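Local coordinates for protein MRG701 (Oryza sativa, PDB 5IN1) that probably takes part in transcriptional regulation as a plant MRG protein, through a chromodomain of the kind that reads methylated histone tails, at residues R63-Q66 with E67-S71. Residues are numbered along the deposited sequence; the frame is centred on the assembly and turned at random.
Sequences RKQQ and ELEKS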
ATOM      1  N   ARG A  63      -3.734 -24.899 -10.149  1.00  8.94           N
ATOM      2  CA  ARG A  63      -3.048 -26.124 -10.570  1.00 11.46           C
ATOM      3  C   ARG A  63      -1.956 -26.515  -9.556  1.00  8.86           C
ATOM      4  O   ARG A  63      -1.729 -27.702  -9.324  1.00  9.93           O
ATOM      5  CB  ARG A  63      -2.426 -25.956 -11.965  1.00 14.86           C
ATOM      6  CG  ARG A  63      -3.405 -25.860 -13.120  1.00 19.86           C
ATOM      7  CD  ARG A  63      -4.244 -27.101 -13.268  1.00 19.29           C
ATOM      8  NE  ARG A  63      -5.159 -26.944 -14.397  1.00 24.86           N
ATOM      9  CZ  ARG A  63      -5.140 -27.691 -15.499  1.00 26.15           C
ATOM     10  NH1 ARG A  63      -4.275 -28.690 -15.623  1.00 24.99           N
ATOM     11  NH2 ARG A  63      -6.010 -27.445 -16.471  1.00 29.27           N
ATOM     12  N   LYS A  64      -1.289 -25.526  -8.961  1.00  8.48           N
ATOM     13  CA  LYS A  64      -0.324 -25.797  -7.892  1.00  8.40           C
ATOM     14  C   LYS A  64      -0.994 -26.431  -6.671  1.00  7.88           C
ATOM     15  O   LYS A  64      -0.483 -27.402  -6.102  1.00  7.73           O
ATOM     16  CB  LYS A  64       0.388 -24.513  -7.486  1.00  9.02           C
ATOM     17  CG  LYS A  64       1.408 -24.663  -6.372  1.00 13.13           C
ATOM     18  CD  LYS A  64       2.602 -25.480  -6.828  1.00 12.43           C
ATOM     19  CE  LYS A  64       3.702 -25.521  -5.768  1.00 17.84           C
ATOM     20  NZ  LYS A  64       4.795 -26.440  -6.214  1.00 21.84           N
ATOM     21  N   GLN A  65      -2.157 -25.900  -6.294  1.00  5.73           N
ATOM     22  CA  GLN A  65      -2.938 -26.505  -5.217  1.00  6.40           C
ATOM     23  C   GLN A  65      -3.208 -27.984  -5.510  1.00  7.18           C
ATOM     24  O   GLN A  65      -2.996 -28.836  -4.660  1.00  6.68           O
ATOM     25  CB  GLN A  65      -4.244 -25.753  -5.021  1.00  5.51           C
ATOM     26  CG  GLN A  65      -5.184 -26.411  -4.019  1.00  5.72           C
ATOM     27  CD  GLN A  65      -6.536 -25.735  -4.029  1.00  5.53           C
ATOM     28  OE1 GLN A  65      -7.194 -25.667  -5.077  1.00  6.59           O
ATOM     29  NE2 GLN A  65      -6.965 -25.214  -2.872  1.00  4.99           N
ATOM     30  N   GLN A  66      -3.663 -28.275  -6.734  1.00  7.08           N
ATOM     31  CA  GLN A  66      -3.906 -29.649  -7.181  1.00  7.16           C
ATOM     32  C   GLN A  66      -2.650 -30.526  -7.088  1.00  7.72           C
ATOM     33  O   GLN A  66      -2.721 -31.653  -6.596  1.00  7.48           O
ATOM     34  CB  GLN A  66      -4.455 -29.642  -8.619  1.00  7.44           C
ATOM     35  CG  GLN A  66      -4.396 -30.981  -9.373  1.00 13.19           C
ATOM     36  CD  GLN A  66      -5.107 -30.929 -10.722  1.00 12.38           C
ATOM     37  OE1 GLN A  66      -5.457 -29.866 -11.209  1.00 13.20           O
ATOM     38  NE2 GLN A  66      -5.325 -32.095 -11.325  1.00 13.05           N
ATOM     39  N   GLU A  67      -1.527 -30.028  -7.592  1.00  8.20           N
ATOM     40  CA  GLU A  67      -0.288 -30.795  -7.546  1.00  8.67           C
ATOM     41  C   GLU A  67       0.078 -31.150  -6.117  1.00  7.90           C
ATOM     42  O   GLU A  67       0.521 -32.262  -5.845  1.00 10.40           O
ATOM     43  CB  GLU A  67       0.861 -30.015  -8.193  1.00 10.70           C
ATOM     44  CG  GLU A  67       2.195 -30.775  -8.253  1.00 15.67           C
ATOM     45  CD  GLU A  67       3.367 -29.893  -8.694  1.00 22.82           C
ATOM     46  OE1 GLU A  67       3.154 -28.712  -9.044  1.00 26.50           O
ATOM     47  OE2 GLU A  67       4.515 -30.384  -8.697  1.00 34.06           O
ATOM     48  N   LEU A  68      -0.069 -30.195  -5.203  1.00  7.71           N
ATOM     49  CA  LEU A  68       0.253 -30.474  -3.810  1.00  7.97           C
ATOM     50  C   LEU A  68      -0.676 -31.521  -3.213  1.00  8.58           C
ATOM     51  O   LEU A  68      -0.244 -32.368  -2.434  1.00  9.88           O
ATOM     52  CB  LEU A  68       0.204 -29.199  -2.968  1.00  8.59           C
ATOM     53  CG  LEU A  68       1.313 -28.206  -3.305  1.00  7.94           C
ATOM     54  CD1 LEU A  68       1.056 -26.820  -2.695  1.00  9.03           C
ATOM     55  CD2 LEU A  68       2.666 -28.773  -2.861  1.00 10.74           C
ATOM     56  N   GLU A  69      -1.951 -31.460  -3.576  1.00  6.60           N
ATOM     57  CA  GLU A  69      -2.896 -32.468  -3.106  1.00  6.97           C
ATOM     58  C   GLU A  69      -2.550 -33.864  -3.626  1.00  9.56           C
ATOM     59  O   GLU A  69      -2.690 -34.857  -2.913  1.00  9.55           O
ATOM     60  CB  GLU A  69      -4.323 -32.094  -3.514  1.00  6.07           C
ATOM     61  CG  GLU A  69      -4.873 -30.917  -2.728  1.00  5.39           C
ATOM     62  CD  GLU A  69      -6.281 -30.564  -3.132  1.00  6.32           C
ATOM     63  OE1 GLU A  69      -6.478 -30.160  -4.306  1.00  9.22           O
ATOM     64  OE2 GLU A  69      -7.196 -30.672  -2.289  1.00  6.38           O
ATOM     65  N   LYS A  70      -2.087 -33.945  -4.868  1.00  9.54           N
ATOM     66  CA  LYS A  70      -1.789 -35.247  -5.451  1.00 13.63           C
ATOM     67  C   LYS A  70      -0.487 -35.849  -4.948  1.00 15.99           C
ATOM     68  O   LYS A  70      -0.306 -37.070  -5.004  1.00 20.46           O
ATOM     69  CB  LYS A  70      -1.763 -35.139  -6.969  1.00 14.64           C
ATOM     70  CG  LYS A  70      -3.129 -34.918  -7.550  1.00 16.26           C
ATOM     71  CD  LYS A  70      -3.101 -34.830  -9.058  1.00 21.42           C
ATOM     72  CE  LYS A  70      -2.621 -36.131  -9.703  1.00 24.25           C
ATOM     73  NZ  LYS A  70      -3.580 -37.276  -9.559  1.00 26.51           N
ATOM     74  N   SER A  71       0.420 -35.018  -4.451  1.00 15.39           N
ATOM     75  CA  SER A  71       1.702 -35.536  -3.984  1.00 18.65           C
ATOM     76  C   SER A  71       1.664 -35.804  -2.485  1.00 18.90           C
ATOM     77  O   SER A  71       2.655 -36.248  -1.902  1.00 22.03           O
ATOM     78  CB  SER A  71       2.832 -34.569  -4.327  1.00 22.55           C
ATOM     79  OG  SER A  71       2.698 -33.362  -3.609  1.00 23.90           O
TER
HETATM   80  O   HOH W   1      -7.108 -27.885  -6.851  1.00  9.35           O
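Lys64 and Glu67, one helical turn apart on the surface of helix 59-70, form a long salt bridge, with NZ of Lys64 4.0 Å from OE1 of Glu67. Contact is not confined to the charged tip, since the aliphatic CD of Lys64 approaches that same oxygen. Bent at chi2 (68°), Lys64 reaches outward and slightly forward along the helix, while the extended Glu67 chain leans back to meet it, and the two side chains meet at a slant.

Gln65 and Glu69 lie alongside each other, pointing the same way, with their amide and carboxylate planes turned 35° apart. CG of Gln65 comes 4.0 Å from OE1 of Glu69. Their polar ends are linked through one water, which donates to OE1 of Gln65 at 2.8 Å and only weakly to OE1 of Glu69. Gln66 and Lys70 also run side by side, but here methylene meets methylene, CG of Gln66 against CD of Lys70 at 4.1 Å.

Beneath these pairs, the amides of Glu67, Leu68, Glu69 and Lys70 donate to the carbonyl oxygens of Arg63, Lys64, Gln65 and Gln66, the first spanning 2.9 Å from Glu67 N to Arg63 O. Its N-H...O angle is 161°. Leu68 rests its CG against the carbonyl oxygen of Lys64, 3.4 Å away. Leu68 and Lys64 pack on Tyr12 of strand 8-13 and on Leu17 of strand 16-28; Leu68 also touches Leu16, and Gln65 touches Leu10. NE2 of Gln65 donates a hydrogen bond to the carbonyl oxygen of Leu17, tying this C-terminal helix to the chromodomain's antiparallel sheet.

Lys64, Gln65 and Leu68 thus all reach the sheet, while the long ion pair and the weak water link to Glu69 probably add little to the backbone bonds.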